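Local coordinates for protein nucleoside-diphosphate sugar epimerase (SulA family) (Corynebacterium glutamicum, PDB 3OH8) that probably acts as an NAD(P)-dependent epimerase or dehydratase of nucleotide-linked sugars, at residues A[9-20]-A[129-137]. Sequence-based numbering, arbitrary orientation.
Sequences IPFPREMVWDWH and LIEDLKFLS
Trp19 and Leu133 interlock at the middle of this contact: the indole fits as a knob into the hole formed by Leu129, Asp132, Leu133 and Leu136. Leu129 covers one face of the indole in a CH-pi contact, its CD2 lying 3.8 Å from the centroid of the Trp19 six-membered ring and 11° off the ring normal. At the pyrrole end, Leu133 CD2 approaches Trp19 CD1 obliquely at 3.6 Å, while Leu136 CD1 sits at the ring edge. With CG anti to the backbone N (chi1 -176°), the indole extends toward helix 129-137. Its polar edge is tied to Asp132 through one water, which accepts from Trp19 NE1 at 3.0 Å and donates to Asp132 OD2 at 2.7 Å. The other Leu133 methyl, CD1, packs 3.6 Å from Ile9 CG2 and also touches Val16 CG2. Phe11 closes the far end of this apolar seam, its CE2 3.6 Å from Leu133 CB; Lys134 CG lies at the ring edge and Ser137 CB meets CE1 obliquely. Ile9 CD1 lies 3.7 Å from Leu129 CD1, a methyl that also meets the edge of the His20 ring. His20 ND1 donates to Val16 O, nearly straight at 168°, which orients the imidazole beneath Trp19 CE3. In the outer shell, Arg428 and Arg28 form salt bridges with Asp132 OD1 and OD2, probably stabilising its negative charge. The helix axes are 11.8 Å apart and steeply inclined. Strand 102-110 lies against Ile9, Val16 and Leu129, helix 25-29 packs on Trp19 and His20, and helix 342-354 touches Leu136. The contact joins the end of edge strand 3-9 and helix 13-21 to the long helix 119-139, in an arrangement that resembles the helix-grip fold of START/SRPBCC-like domains.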
# COMPACT_ATOMS: atom_id res chain seq x y z
N ILE A 9 -16.83 7.93 -7.70
CA ILE A 9 -15.62 7.34 -8.27
C ILE A 9 -15.70 7.51 -9.78
O ILE A 9 -16.66 7.04 -10.40
CB ILE A 9 -15.56 5.83 -7.97
CG1 ILE A 9 -15.58 5.57 -6.45
CG2 ILE A 9 -14.32 5.20 -8.61
CD1 ILE A 9 -14.35 6.05 -5.73
N PRO A 10 -14.71 8.20 -10.37
CA PRO A 10 -14.80 8.52 -11.80
C PRO A 10 -14.43 7.33 -12.68
O PRO A 10 -13.60 7.47 -13.57
CB PRO A 10 -13.77 9.64 -11.97
CG PRO A 10 -12.70 9.30 -10.95
CD PRO A 10 -13.44 8.67 -9.77
N PHE A 11 -15.04 6.18 -12.42
CA PHE A 11 -14.83 4.99 -13.24
C PHE A 11 -16.17 4.25 -13.34
O PHE A 11 -17.00 4.36 -12.45
CB PHE A 11 -13.75 4.10 -12.62
CG PHE A 11 -12.38 4.71 -12.68
CD1 PHE A 11 -11.65 4.67 -13.86
CD2 PHE A 11 -11.85 5.38 -11.59
CE1 PHE A 11 -10.41 5.26 -13.93
CE2 PHE A 11 -10.60 5.98 -11.65
CZ PHE A 11 -9.88 5.92 -12.83
N PRO A 12 -16.37 3.49 -14.44
CA PRO A 12 -17.63 2.77 -14.70
C PRO A 12 -17.98 1.82 -13.57
O PRO A 12 -17.09 1.18 -13.02
CB PRO A 12 -17.31 1.98 -15.98
CG PRO A 12 -16.22 2.77 -16.65
CD PRO A 12 -15.38 3.32 -15.52
N ARG A 13 -19.27 1.70 -13.25
CA ARG A 13 -19.69 0.86 -12.13
C ARG A 13 -19.27 -0.60 -12.34
O ARG A 13 -18.95 -1.31 -11.39
CB ARG A 13 -21.21 0.96 -11.92
CG ARG A 13 -21.74 0.05 -10.81
CD ARG A 13 -23.19 0.39 -10.44
NE ARG A 13 -24.08 0.40 -11.60
CZ ARG A 13 -24.90 -0.59 -11.94
NH1 ARG A 13 -24.96 -1.69 -11.20
NH2 ARG A 13 -25.67 -0.49 -13.02
N GLU A 14 -19.26 -1.05 -13.58
CA GLU A 14 -18.81 -2.41 -13.85
C GLU A 14 -17.34 -2.62 -13.42
O GLU A 14 -16.98 -3.64 -12.84
CB GLU A 14 -19.01 -2.74 -15.32
CG GLU A 14 -18.57 -4.12 -15.74
CD GLU A 14 -18.60 -4.30 -17.25
OE1 GLU A 14 -19.42 -3.62 -17.91
OE2 GLU A 14 -17.82 -5.12 -17.77
N MSE A 15 -16.48 -1.64 -13.71
CA MSE A 15 -15.07 -1.71 -13.31
C MSE A 15 -14.95 -1.62 -11.79
O MSE A 15 -14.17 -2.35 -11.16
CB MSE A 15 -14.27 -0.60 -14.00
CG MSE A 15 -12.80 -0.40 -13.49
SE MSE A 15 -11.91 0.94 -14.37
CE MSE A 15 -12.32 0.53 -16.08
N VAL A 16 -15.68 -0.69 -11.19
CA VAL A 16 -15.59 -0.49 -9.75
C VAL A 16 -16.07 -1.72 -8.98
O VAL A 16 -15.40 -2.19 -8.05
CB VAL A 16 -16.39 0.75 -9.30
CG1 VAL A 16 -16.35 0.90 -7.79
CG2 VAL A 16 -15.84 1.99 -9.98
N TRP A 17 -17.21 -2.26 -9.38
CA TRP A 17 -17.73 -3.48 -8.77
C TRP A 17 -16.72 -4.60 -8.91
O TRP A 17 -16.37 -5.30 -7.93
CB TRP A 17 -19.03 -3.89 -9.46
CG TRP A 17 -19.52 -5.21 -9.00
CD1 TRP A 17 -19.29 -6.43 -9.58
CD2 TRP A 17 -20.30 -5.46 -7.83
NE1 TRP A 17 -19.90 -7.42 -8.85
CE2 TRP A 17 -20.52 -6.85 -7.76
CE3 TRP A 17 -20.83 -4.65 -6.82
CZ2 TRP A 17 -21.25 -7.44 -6.74
CZ3 TRP A 17 -21.56 -5.24 -5.80
CH2 TRP A 17 -21.77 -6.62 -5.77
N ASP A 18 -16.24 -4.77 -10.13
CA ASP A 18 -15.28 -5.81 -10.45
C ASP A 18 -14.09 -5.78 -9.50
O ASP A 18 -13.63 -6.82 -9.02
CB ASP A 18 -14.77 -5.58 -11.86
CG ASP A 18 -14.68 -6.84 -12.65
OD1 ASP A 18 -15.64 -7.10 -13.42
OD2 ASP A 18 -13.67 -7.56 -12.50
N TRP A 19 -13.59 -4.58 -9.25
CA TRP A 19 -12.41 -4.40 -8.38
C TRP A 19 -12.65 -4.98 -6.98
O TRP A 19 -11.75 -5.60 -6.38
CB TRP A 19 -12.07 -2.91 -8.33
CG TRP A 19 -10.82 -2.55 -7.55
CD1 TRP A 19 -9.57 -2.32 -8.05
CD2 TRP A 19 -10.73 -2.36 -6.13
NE1 TRP A 19 -8.70 -2.01 -7.03
CE2 TRP A 19 -9.39 -2.03 -5.85
CE3 TRP A 19 -11.65 -2.46 -5.08
CZ2 TRP A 19 -8.95 -1.78 -4.54
CZ3 TRP A 19 -11.21 -2.21 -3.80
CH2 TRP A 19 -9.87 -1.87 -3.53
N HIS A 20 -13.86 -4.79 -6.46
CA HIS A 20 -14.23 -5.28 -5.13
C HIS A 20 -14.35 -6.81 -5.06
O HIS A 20 -14.23 -7.39 -3.98
CB HIS A 20 -15.55 -4.65 -4.66
CG HIS A 20 -15.43 -3.21 -4.28
ND1 HIS A 20 -15.40 -2.19 -5.22
CD2 HIS A 20 -15.35 -2.60 -3.07
CE1 HIS A 20 -15.30 -1.03 -4.61
NE2 HIS A 20 -15.25 -1.25 -3.30
N LEU A 129 -9.60 3.75 -2.41
CA LEU A 129 -10.26 3.22 -3.59
C LEU A 129 -10.00 4.08 -4.80
O LEU A 129 -9.62 3.58 -5.87
CB LEU A 129 -11.79 3.17 -3.37
CG LEU A 129 -12.59 2.07 -4.07
CD1 LEU A 129 -13.95 2.57 -4.59
CD2 LEU A 129 -11.81 1.37 -5.16
N ILE A 130 -10.23 5.39 -4.65
CA ILE A 130 -10.12 6.28 -5.80
C ILE A 130 -8.66 6.35 -6.27
O ILE A 130 -8.39 6.32 -7.47
CB ILE A 130 -10.72 7.70 -5.52
CG1 ILE A 130 -10.79 8.51 -6.82
CG2 ILE A 130 -9.89 8.50 -4.53
CD1 ILE A 130 -11.07 7.66 -8.02
N GLU A 131 -7.73 6.40 -5.33
CA GLU A 131 -6.32 6.48 -5.72
C GLU A 131 -5.87 5.19 -6.38
O GLU A 131 -5.14 5.22 -7.37
CB GLU A 131 -5.43 6.85 -4.54
CG GLU A 131 -5.73 8.23 -3.99
CD GLU A 131 -5.53 9.35 -5.02
OE1 GLU A 131 -4.67 9.19 -5.92
OE2 GLU A 131 -6.24 10.38 -4.94
N ASP A 132 -6.32 4.06 -5.86
CA ASP A 132 -5.99 2.76 -6.46
C ASP A 132 -6.45 2.65 -7.91
O ASP A 132 -5.70 2.21 -8.77
CB ASP A 132 -6.61 1.62 -5.66
CG ASP A 132 -5.64 1.05 -4.63
OD1 ASP A 132 -4.72 1.79 -4.23
OD2 ASP A 132 -5.81 -0.12 -4.24
N LEU A 133 -7.70 3.03 -8.16
CA LEU A 133 -8.25 2.95 -9.50
C LEU A 133 -7.56 3.95 -10.44
O LEU A 133 -7.27 3.62 -11.58
CB LEU A 133 -9.76 3.19 -9.46
CG LEU A 133 -10.56 2.05 -8.82
CD1 LEU A 133 -12.00 2.48 -8.62
CD2 LEU A 133 -10.50 0.76 -9.67
N LYS A 134 -7.30 5.16 -9.97
CA LYS A 134 -6.56 6.13 -10.79
C LYS A 134 -5.18 5.59 -11.15
O LYS A 134 -4.72 5.72 -12.29
CB LYS A 134 -6.45 7.48 -10.10
CG LYS A 134 -7.74 8.30 -10.18
CD LYS A 134 -7.60 9.66 -9.50
CE LYS A 134 -8.86 10.50 -9.73
NZ LYS A 134 -8.92 11.72 -8.88
N PHE A 135 -4.51 4.99 -10.17
CA PHE A 135 -3.20 4.42 -10.42
C PHE A 135 -3.28 3.35 -11.50
O PHE A 135 -2.45 3.32 -12.41
CB PHE A 135 -2.58 3.77 -9.17
CG PHE A 135 -1.37 2.91 -9.51
CD1 PHE A 135 -0.15 3.50 -9.79
CD2 PHE A 135 -1.49 1.54 -9.62
CE1 PHE A 135 0.95 2.74 -10.15
CE2 PHE A 135 -0.39 0.76 -9.98
CZ PHE A 135 0.83 1.37 -10.24
N LEU A 136 -4.25 2.44 -11.37
CA LEU A 136 -4.38 1.38 -12.37
C LEU A 136 -4.62 1.98 -13.76
O LEU A 136 -4.14 1.46 -14.76
CB LEU A 136 -5.50 0.41 -12.00
CG LEU A 136 -5.25 -0.42 -10.73
CD1 LEU A 136 -6.55 -1.07 -10.29
CD2 LEU A 136 -4.15 -1.46 -10.94
N SER A 137 -5.38 3.07 -13.81
CA SER A 137 -5.73 3.72 -15.07
C SER A 137 -4.49 4.34 -15.73
O SER A 137 -4.22 4.10 -16.91
CB SER A 137 -6.78 4.80 -14.82
OG SER A 137 -7.11 5.49 -16.02
O HOH W 1 -5.79 -1.61 -6.54